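Local coordinates for protein TruD (Uncultured prochloron, PDB 4BS9) that is a cyanobactin heterocyclase that probably uses ATP to turn side chains of a precursor peptide into heterocycles on the way to trunkamide, at residues 494-506 against 512-524. Numbering follows the deposited sequence.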
ATOM      1  N   ALA A 494     -13.292  20.920  48.050  1.00 75.09           N
ATOM      2  CA  ALA A 494     -12.181  21.860  48.082  1.00 75.94           C
ATOM      3  C   ALA A 494     -11.325  21.673  49.313  1.00 79.77           C
ATOM      4  O   ALA A 494     -10.092  21.794  49.245  1.00 86.07           O
ATOM      5  CB  ALA A 494     -12.685  23.284  48.028  1.00 75.84           C
ATOM      6  N   SER A 495     -11.984  21.366  50.428  1.00 79.74           N
ATOM      7  CA  SER A 495     -11.310  21.208  51.713  1.00 79.45           C
ATOM      8  C   SER A 495     -10.236  20.127  51.671  1.00 75.77           C
ATOM      9  O   SER A 495      -9.245  20.222  52.375  1.00 77.43           O
ATOM     10  CB  SER A 495     -12.319  20.911  52.834  1.00 81.75           C
ATOM     11  OG  SER A 495     -12.639  19.534  52.900  1.00 82.79           O
ATOM     12  N   LYS A 496     -10.445  19.099  50.859  1.00 73.96           N
ATOM     13  CA  LYS A 496      -9.434  18.066  50.653  1.00 72.72           C
ATOM     14  C   LYS A 496      -8.364  18.564  49.697  1.00 68.60           C
ATOM     15  O   LYS A 496      -8.571  19.530  48.939  1.00 66.08           O
ATOM     16  CB  LYS A 496     -10.049  16.786  50.074  1.00 74.81           C
ATOM     17  CG  LYS A 496     -10.887  15.952  51.030  1.00 79.29           C
ATOM     18  CD  LYS A 496     -11.554  14.827  50.249  1.00 84.36           C
ATOM     19  CE  LYS A 496     -12.414  13.933  51.127  1.00 91.24           C
ATOM     20  NZ  LYS A 496     -11.591  12.947  51.888  1.00 94.02           N
ATOM     21  N   ALA A 497      -7.220  17.878  49.740  1.00 67.77           N
ATOM     22  CA  ALA A 497      -6.102  18.136  48.826  1.00 65.78           C
ATOM     23  C   ALA A 497      -6.254  17.296  47.560  1.00 65.20           C
ATOM     24  O   ALA A 497      -6.949  16.273  47.565  1.00 64.49           O
ATOM     25  CB  ALA A 497      -4.784  17.845  49.502  1.00 64.14           C
ATOM     26  N   HIS A 498      -5.628  17.747  46.475  1.00 63.68           N
ATOM     27  CA  HIS A 498      -5.815  17.138  45.164  1.00 63.23           C
ATOM     28  C   HIS A 498      -4.557  17.365  44.366  1.00 61.55           C
ATOM     29  O   HIS A 498      -3.782  18.241  44.709  1.00 61.93           O
ATOM     30  CB  HIS A 498      -7.007  17.773  44.443  1.00 66.30           C
ATOM     31  CG  HIS A 498      -8.276  17.771  45.240  1.00 72.69           C
ATOM     32  ND1 HIS A 498      -9.072  16.651  45.377  1.00 74.70           N
ATOM     33  CD2 HIS A 498      -8.881  18.750  45.961  1.00 78.89           C
ATOM     34  CE1 HIS A 498     -10.114  16.940  46.141  1.00 78.33           C
ATOM     35  NE2 HIS A 498     -10.024  18.207  46.506  1.00 80.66           N
ATOM     36  N   ASP A 499      -4.334  16.561  43.330  1.00 60.95           N
ATOM     37  CA  ASP A 499      -3.292  16.871  42.355  1.00 62.18           C
ATOM     38  C   ASP A 499      -3.777  18.060  41.547  1.00 59.47           C
ATOM     39  O   ASP A 499      -4.918  18.058  41.094  1.00 56.60           O
ATOM     40  CB  ASP A 499      -3.048  15.723  41.371  1.00 64.38           C
ATOM     41  CG  ASP A 499      -2.271  14.591  41.963  1.00 67.23           C
ATOM     42  OD1 ASP A 499      -1.659  14.797  43.022  1.00 75.01           O
ATOM     43  OD2 ASP A 499      -2.263  13.490  41.353  1.00 66.56           O
ATOM     44  N   TRP A 500      -2.896  19.046  41.366  1.00 58.87           N
ATOM     45  CA  TRP A 500      -3.173  20.248  40.580  1.00 60.42           C
ATOM     46  C   TRP A 500      -2.076  20.425  39.548  1.00 60.65           C
ATOM     47  O   TRP A 500      -0.892  20.436  39.902  1.00 63.76           O
ATOM     48  CB  TRP A 500      -3.195  21.502  41.459  1.00 60.68           C
ATOM     49  CG  TRP A 500      -4.263  21.543  42.516  1.00 62.17           C
ATOM     50  CD1 TRP A 500      -4.226  20.964  43.761  1.00 62.21           C
ATOM     51  CD2 TRP A 500      -5.494  22.252  42.445  1.00 61.10           C
ATOM     52  NE1 TRP A 500      -5.375  21.261  44.455  1.00 61.53           N
ATOM     53  CE2 TRP A 500      -6.169  22.047  43.663  1.00 61.18           C
ATOM     54  CE3 TRP A 500      -6.100  23.025  41.461  1.00 62.29           C
ATOM     55  CZ2 TRP A 500      -7.413  22.581  43.913  1.00 62.79           C
ATOM     56  CZ3 TRP A 500      -7.336  23.551  41.710  1.00 64.45           C
ATOM     57  CH2 TRP A 500      -7.983  23.329  42.929  1.00 63.90           C
ATOM     58  N   THR A 501      -2.465  20.594  38.289  1.00 58.28           N
ATOM     59  CA  THR A 501      -1.519  20.684  37.191  1.00 59.47           C
ATOM     60  C   THR A 501      -1.341  22.143  36.827  1.00 61.26           C
ATOM     61  O   THR A 501      -2.305  22.887  36.815  1.00 63.00           O
ATOM     62  CB  THR A 501      -2.036  19.881  35.987  1.00 60.44           C
ATOM     63  OG1 THR A 501      -1.974  18.478  36.304  1.00 59.90           O
ATOM     64  CG2 THR A 501      -1.226  20.175  34.720  1.00 60.69           C
ATOM     65  N   PRO A 502      -0.099  22.573  36.560  1.00 64.11           N
ATOM     66  CA  PRO A 502       0.082  23.953  36.152  1.00 65.75           C
ATOM     67  C   PRO A 502      -0.278  24.144  34.686  1.00 65.51           C
ATOM     68  O   PRO A 502       0.026  23.282  33.849  1.00 62.78           O
ATOM     69  CB  PRO A 502       1.577  24.190  36.374  1.00 67.81           C
ATOM     70  CG  PRO A 502       2.188  22.862  36.167  1.00 64.79           C
ATOM     71  CD  PRO A 502       1.194  21.899  36.758  1.00 65.11           C
ATOM     72  N   VAL A 503      -0.924  25.270  34.396  1.00 66.13           N
ATOM     73  CA  VAL A 503      -1.320  25.632  33.040  1.00 65.70           C
ATOM     74  C   VAL A 503      -0.949  27.092  32.783  1.00 67.32           C
ATOM     75  O   VAL A 503      -1.101  27.953  33.664  1.00 67.17           O
ATOM     76  CB  VAL A 503      -2.827  25.448  32.826  1.00 66.19           C
ATOM     77  CG1 VAL A 503      -3.238  24.025  33.123  1.00 64.60           C
ATOM     78  CG2 VAL A 503      -3.625  26.385  33.716  1.00 70.18           C
ATOM     79  N   TRP A 504      -0.482  27.370  31.571  1.00 66.42           N
ATOM     80  CA  TRP A 504       0.039  28.687  31.238  1.00 68.71           C
ATOM     81  C   TRP A 504      -1.086  29.687  30.907  1.00 70.00           C
ATOM     82  O   TRP A 504      -1.850  29.494  29.955  1.00 74.43           O
ATOM     83  CB  TRP A 504       1.019  28.583  30.067  1.00 68.07           C
ATOM     84  CG  TRP A 504       1.719  29.847  29.815  1.00 71.99           C
ATOM     85  CD1 TRP A 504       1.609  30.639  28.711  1.00 76.43           C
ATOM     86  CD2 TRP A 504       2.629  30.512  30.700  1.00 75.12           C
ATOM     87  NE1 TRP A 504       2.405  31.756  28.846  1.00 79.24           N
ATOM     88  CE2 TRP A 504       3.042  31.701  30.059  1.00 78.11           C
ATOM     89  CE3 TRP A 504       3.143  30.216  31.972  1.00 74.66           C
ATOM     90  CZ2 TRP A 504       3.940  32.594  30.651  1.00 77.51           C
ATOM     91  CZ3 TRP A 504       4.037  31.115  32.557  1.00 74.29           C
ATOM     92  CH2 TRP A 504       4.423  32.280  31.893  1.00 75.95           C
ATOM     93  N   SER A 505      -1.193  30.747  31.694  1.00 66.39           N
ATOM     94  CA  SER A 505      -2.095  31.823  31.352  1.00 66.84           C
ATOM     95  C   SER A 505      -1.409  32.763  30.369  1.00 68.93           C
ATOM     96  O   SER A 505      -0.503  33.498  30.751  1.00 69.76           O
ATOM     97  CB  SER A 505      -2.527  32.589  32.595  1.00 66.28           C
ATOM     98  OG  SER A 505      -3.220  33.757  32.217  1.00 66.11           O
ATOM     99  N   LEU A 506      -1.835  32.722  29.106  1.00 70.40           N
ATOM    100  CA  LEU A 506      -1.357  33.661  28.077  1.00 73.39           C
ATOM    101  C   LEU A 506      -1.770  35.071  28.425  1.00 76.38           C
ATOM    102  O   LEU A 506      -1.064  36.039  28.148  1.00 81.68           O
ATOM    103  CB  LEU A 506      -1.933  33.339  26.695  1.00 73.45           C
ATOM    104  CG  LEU A 506      -1.507  32.043  26.002  1.00 74.11           C
ATOM    105  CD1 LEU A 506      -2.528  31.690  24.932  1.00 76.32           C
ATOM    106  CD2 LEU A 506      -0.127  32.142  25.382  1.00 74.46           C
ATOM    107  N   LYS A 512      -1.220  29.043  36.263  1.00 74.87           N
ATOM    108  CA  LYS A 512      -2.320  28.864  37.189  1.00 74.53           C
ATOM    109  C   LYS A 512      -2.464  27.382  37.392  1.00 72.69           C
ATOM    110  O   LYS A 512      -1.733  26.601  36.787  1.00 70.55           O
ATOM    111  CB  LYS A 512      -3.604  29.434  36.623  1.00 74.02           C
ATOM    112  CG  LYS A 512      -3.464  30.842  36.105  1.00 77.71           C
ATOM    113  CD  LYS A 512      -3.459  31.890  37.212  1.00 81.93           C
ATOM    114  CE  LYS A 512      -3.992  33.197  36.635  1.00 85.57           C
ATOM    115  NZ  LYS A 512      -4.237  34.261  37.633  1.00 89.37           N
ATOM    116  N   TYR A 513      -3.417  26.996  38.232  1.00 74.19           N
ATOM    117  CA  TYR A 513      -3.583  25.599  38.579  1.00 73.41           C
ATOM    118  C   TYR A 513      -4.999  25.100  38.374  1.00 73.89           C
ATOM    119  O   TYR A 513      -5.981  25.676  38.857  1.00 72.27           O
ATOM    120  CB  TYR A 513      -3.132  25.358  40.015  1.00 76.18           C
ATOM    121  CG  TYR A 513      -1.645  25.510  40.185  1.00 75.25           C
ATOM    122  CD1 TYR A 513      -0.790  24.462  39.903  1.00 74.28           C
ATOM    123  CD2 TYR A 513      -1.101  26.709  40.594  1.00 78.97           C
ATOM    124  CE1 TYR A 513       0.569  24.600  40.041  1.00 76.26           C
ATOM    125  CE2 TYR A 513       0.260  26.862  40.736  1.00 81.53           C
ATOM    126  CZ  TYR A 513       1.087  25.804  40.457  1.00 79.92           C
ATOM    127  OH  TYR A 513       2.438  25.961  40.594  1.00 80.56           O
ATOM    128  N   LEU A 514      -5.067  23.996  37.649  1.00 74.72           N
ATOM    129  CA  LEU A 514      -6.300  23.310  37.358  1.00 74.57           C
ATOM    130  C   LEU A 514      -6.147  21.894  37.875  1.00 68.40           C
ATOM    131  O   LEU A 514      -5.071  21.327  37.774  1.00 72.20           O
ATOM    132  CB  LEU A 514      -6.488  23.292  35.849  1.00 79.22           C
ATOM    133  CG  LEU A 514      -7.893  23.479  35.298  1.00 83.88           C
ATOM    134  CD1 LEU A 514      -8.510  24.784  35.788  1.00 86.54           C
ATOM    135  CD2 LEU A 514      -7.796  23.473  33.786  1.00 83.22           C
ATOM    136  N   PRO A 515      -7.207  21.309  38.434  1.00 65.11           N
ATOM    137  CA  PRO A 515      -7.028  19.952  38.909  1.00 63.99           C
ATOM    138  C   PRO A 515      -6.601  18.987  37.795  1.00 61.03           C
ATOM    139  O   PRO A 515      -7.128  19.031  36.687  1.00 58.57           O
ATOM    140  CB  PRO A 515      -8.414  19.583  39.452  1.00 66.93           C
ATOM    141  CG  PRO A 515      -9.063  20.876  39.765  1.00 66.88           C
ATOM    142  CD  PRO A 515      -8.566  21.799  38.696  1.00 67.65           C
ATOM    143  N   THR A 516      -5.648  18.123  38.112  1.00 61.01           N
ATOM    144  CA  THR A 516      -5.078  17.191  37.145  1.00 59.91           C
ATOM    145  C   THR A 516      -6.138  16.317  36.476  1.00 59.29           C
ATOM    146  O   THR A 516      -6.031  15.998  35.304  1.00 56.93           O
ATOM    147  CB  THR A 516      -4.027  16.322  37.841  1.00 58.58           C
ATOM    148  OG1 THR A 516      -3.161  17.181  38.590  1.00 58.04           O
ATOM    149  CG2 THR A 516      -3.216  15.542  36.839  1.00 58.65           C
ATOM    150  N   ALA A 517      -7.178  15.960  37.217  1.00 62.46           N
ATOM    151  CA  ALA A 517      -8.273  15.154  36.670  1.00 63.43           C
ATOM    152  C   ALA A 517      -9.012  15.799  35.489  1.00 61.77           C
ATOM    153  O   ALA A 517      -9.465  15.109  34.602  1.00 63.95           O
ATOM    154  CB  ALA A 517      -9.259  14.824  37.769  1.00 66.33           C
ATOM    155  N   LEU A 518      -9.157  17.110  35.493  1.00 62.02           N
ATOM    156  CA  LEU A 518      -9.689  17.788  34.335  1.00 64.33           C
ATOM    157  C   LEU A 518      -8.710  17.828  33.188  1.00 63.28           C
ATOM    158  O   LEU A 518      -9.112  17.956  32.041  1.00 69.73           O
ATOM    159  CB  LEU A 518     -10.050  19.225  34.663  1.00 70.28           C
ATOM    160  CG  LEU A 518     -11.258  19.487  35.560  1.00 74.75           C
ATOM    161  CD1 LEU A 518     -11.364  20.988  35.738  1.00 78.03           C
ATOM    162  CD2 LEU A 518     -12.555  18.967  34.970  1.00 77.23           C
ATOM    163  N   CYS A 519      -7.424  17.732  33.481  1.00 62.26           N
ATOM    164  CA  CYS A 519      -6.406  18.002  32.472  1.00 60.32           C
ATOM    165  C   CYS A 519      -6.022  16.816  31.610  1.00 59.17           C
ATOM    166  O   CYS A 519      -5.560  17.020  30.492  1.00 59.25           O
ATOM    167  CB  CYS A 519      -5.163  18.563  33.143  1.00 62.01           C
ATOM    168  SG  CYS A 519      -5.466  20.175  33.898  1.00 63.92           S
ATOM    169  N   TYR A 520      -6.211  15.590  32.108  1.00 59.16           N
ATOM    170  CA  TYR A 520      -5.789  14.374  31.380  1.00 59.24           C
ATOM    171  C   TYR A 520      -6.873  13.309  31.389  1.00 59.96           C
ATOM    172  O   TYR A 520      -7.599  13.162  32.379  1.00 60.90           O
ATOM    173  CB  TYR A 520      -4.488  13.806  31.981  1.00 59.61           C
ATOM    174  CG  TYR A 520      -3.323  14.781  31.918  1.00 58.28           C
ATOM    175  CD1 TYR A 520      -2.601  14.958  30.746  1.00 58.98           C
ATOM    176  CD2 TYR A 520      -2.966  15.539  33.022  1.00 58.74           C
ATOM    177  CE1 TYR A 520      -1.554  15.866  30.677  1.00 61.29           C
ATOM    178  CE2 TYR A 520      -1.916  16.443  32.969  1.00 61.64           C
ATOM    179  CZ  TYR A 520      -1.212  16.607  31.794  1.00 62.78           C
ATOM    180  OH  TYR A 520      -0.166  17.502  31.738  1.00 64.38           O
ATOM    181  N   TYR A 521      -6.993  12.569  30.283  1.00 62.01           N
ATOM    182  CA  TYR A 521      -7.942  11.444  30.218  1.00 61.38           C
ATOM    183  C   TYR A 521      -7.438  10.326  31.146  1.00 62.45           C
ATOM    184  O   TYR A 521      -6.239  10.168  31.350  1.00 63.88           O
ATOM    185  CB  TYR A 521      -8.119  10.890  28.797  1.00 58.11           C
ATOM    186  CG  TYR A 521      -8.415  11.889  27.698  1.00 57.19           C
ATOM    187  CD1 TYR A 521      -9.650  12.526  27.602  1.00 59.87           C
ATOM    188  CD2 TYR A 521      -7.478  12.160  26.723  1.00 56.62           C
ATOM    189  CE1 TYR A 521      -9.932  13.431  26.576  1.00 58.50           C
ATOM    190  CE2 TYR A 521      -7.734  13.063  25.710  1.00 58.60           C
ATOM    191  CZ  TYR A 521      -8.969  13.696  25.627  1.00 58.95           C
ATOM    192  OH  TYR A 521      -9.206  14.582  24.586  1.00 57.22           O
ATOM    193  N   ARG A 522      -8.374   9.584  31.716  1.00 65.44           N
ATOM    194  CA  ARG A 522      -8.097   8.438  32.580  1.00 66.10           C
ATOM    195  C   ARG A 522      -7.249   8.747  33.809  1.00 66.95           C
ATOM    196  O   ARG A 522      -6.400   7.944  34.187  1.00 69.85           O
ATOM    197  CB  ARG A 522      -7.458   7.308  31.779  1.00 67.89           C
ATOM    198  CG  ARG A 522      -8.219   6.902  30.529  1.00 71.94           C
ATOM    199  CD  ARG A 522      -7.740   5.555  29.973  1.00 77.87           C
ATOM    200  NE  ARG A 522      -7.804   5.512  28.504  1.00 86.24           N
ATOM    201  CZ  ARG A 522      -7.399   4.500  27.730  1.00 87.16           C
ATOM    202  NH1 ARG A 522      -6.893   3.392  28.254  1.00 93.99           N
ATOM    203  NH2 ARG A 522      -7.510   4.600  26.411  1.00 85.06           N
ATOM    204  N   TYR A 523      -7.475   9.893  34.446  1.00 67.95           N
ATOM    205  CA  TYR A 523      -6.786  10.180  35.707  1.00 66.02           C
ATOM    206  C   TYR A 523      -7.372   9.238  36.759  1.00 67.98           C
ATOM    207  O   TYR A 523      -8.576   9.130  36.863  1.00 73.31           O
ATOM    208  CB  TYR A 523      -6.975  11.645  36.120  1.00 64.72           C
ATOM    209  CG  TYR A 523      -6.368  11.943  37.467  1.00 67.37           C
ATOM    210  CD1 TYR A 523      -5.019  12.261  37.602  1.00 67.85           C
ATOM    211  CD2 TYR A 523      -7.130  11.854  38.623  1.00 70.24           C
ATOM    212  CE1 TYR A 523      -4.463  12.502  38.850  1.00 64.29           C
ATOM    213  CE2 TYR A 523      -6.575  12.086  39.864  1.00 67.01           C
ATOM    214  CZ  TYR A 523      -5.251  12.410  39.965  1.00 63.87           C
ATOM    215  OH  TYR A 523      -4.745  12.647  41.201  1.00 64.96           O
ATOM    216  N   PRO A 524      -6.535   8.539  37.536  1.00 69.80           N
ATOM    217  CA  PRO A 524      -7.102   7.546  38.464  1.00 71.60           C
ATOM    218  C   PRO A 524      -7.660   8.172  39.727  1.00 72.02           C
ATOM    219  O   PRO A 524      -6.899   8.624  40.571  1.00 78.19           O
ATOM    220  CB  PRO A 524      -5.895   6.664  38.810  1.00 68.37           C
ATOM    221  CG  PRO A 524      -4.729   7.572  38.681  1.00 67.23           C
ATOM    222  CD  PRO A 524      -5.063   8.553  37.580  1.00 68.06           C
TER
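Pro515 runs alongside the indole of Trp500 at the apolar centre, both side chains heading off the same way. The CG of Pro515 sits off-centre over the six-membered ring of Trp500, a CH-pi contact of 4.2 Å to the ring centroid. Tyr513 follows: its CB packs against CE3 of Trp500, and its ring atom CE1 comes to 3.8 Å from CB of Pro502. Phe332 of helix 326-332 touches both Pro502 and Tyr513. Trp500 NE1 is hydrogen-bonded to Ala448 O and Tyr513 OH to Lys446 NZ. Two reciprocal pairs of backbone hydrogen bonds join the strands, Thr501 with Leu514 and Val503 with Lys512. One further backbone bond, Thr516 N to Asp499 O, continues the ladder just past the second strand; at 3.1 Å it meets the oxygen from above the carbonyl plane. Beside it, Thr501 OG1 and Thr516 OG1 share a hydrogen bond of 2.9 Å. The chi1 of Thr501 (-70°) sets its OG1 beside the backbone N, where it is also hydrogen-bonded to Pro444 O. At the polar edge, Tyr523 OH donates to Asp499 OD2 at 2.6 Å, from above the carboxylate plane; carboxylate and ring stand 82° apart. An alanine in place of Asp499 would be likely to leave the Tyr523 hydroxyl without this acceptor. The core is an antiparallel beta hairpin, 497-505 with 510-515, in the YcaO family region; a short helical turn and loop then bring Tyr523 back to Asp499.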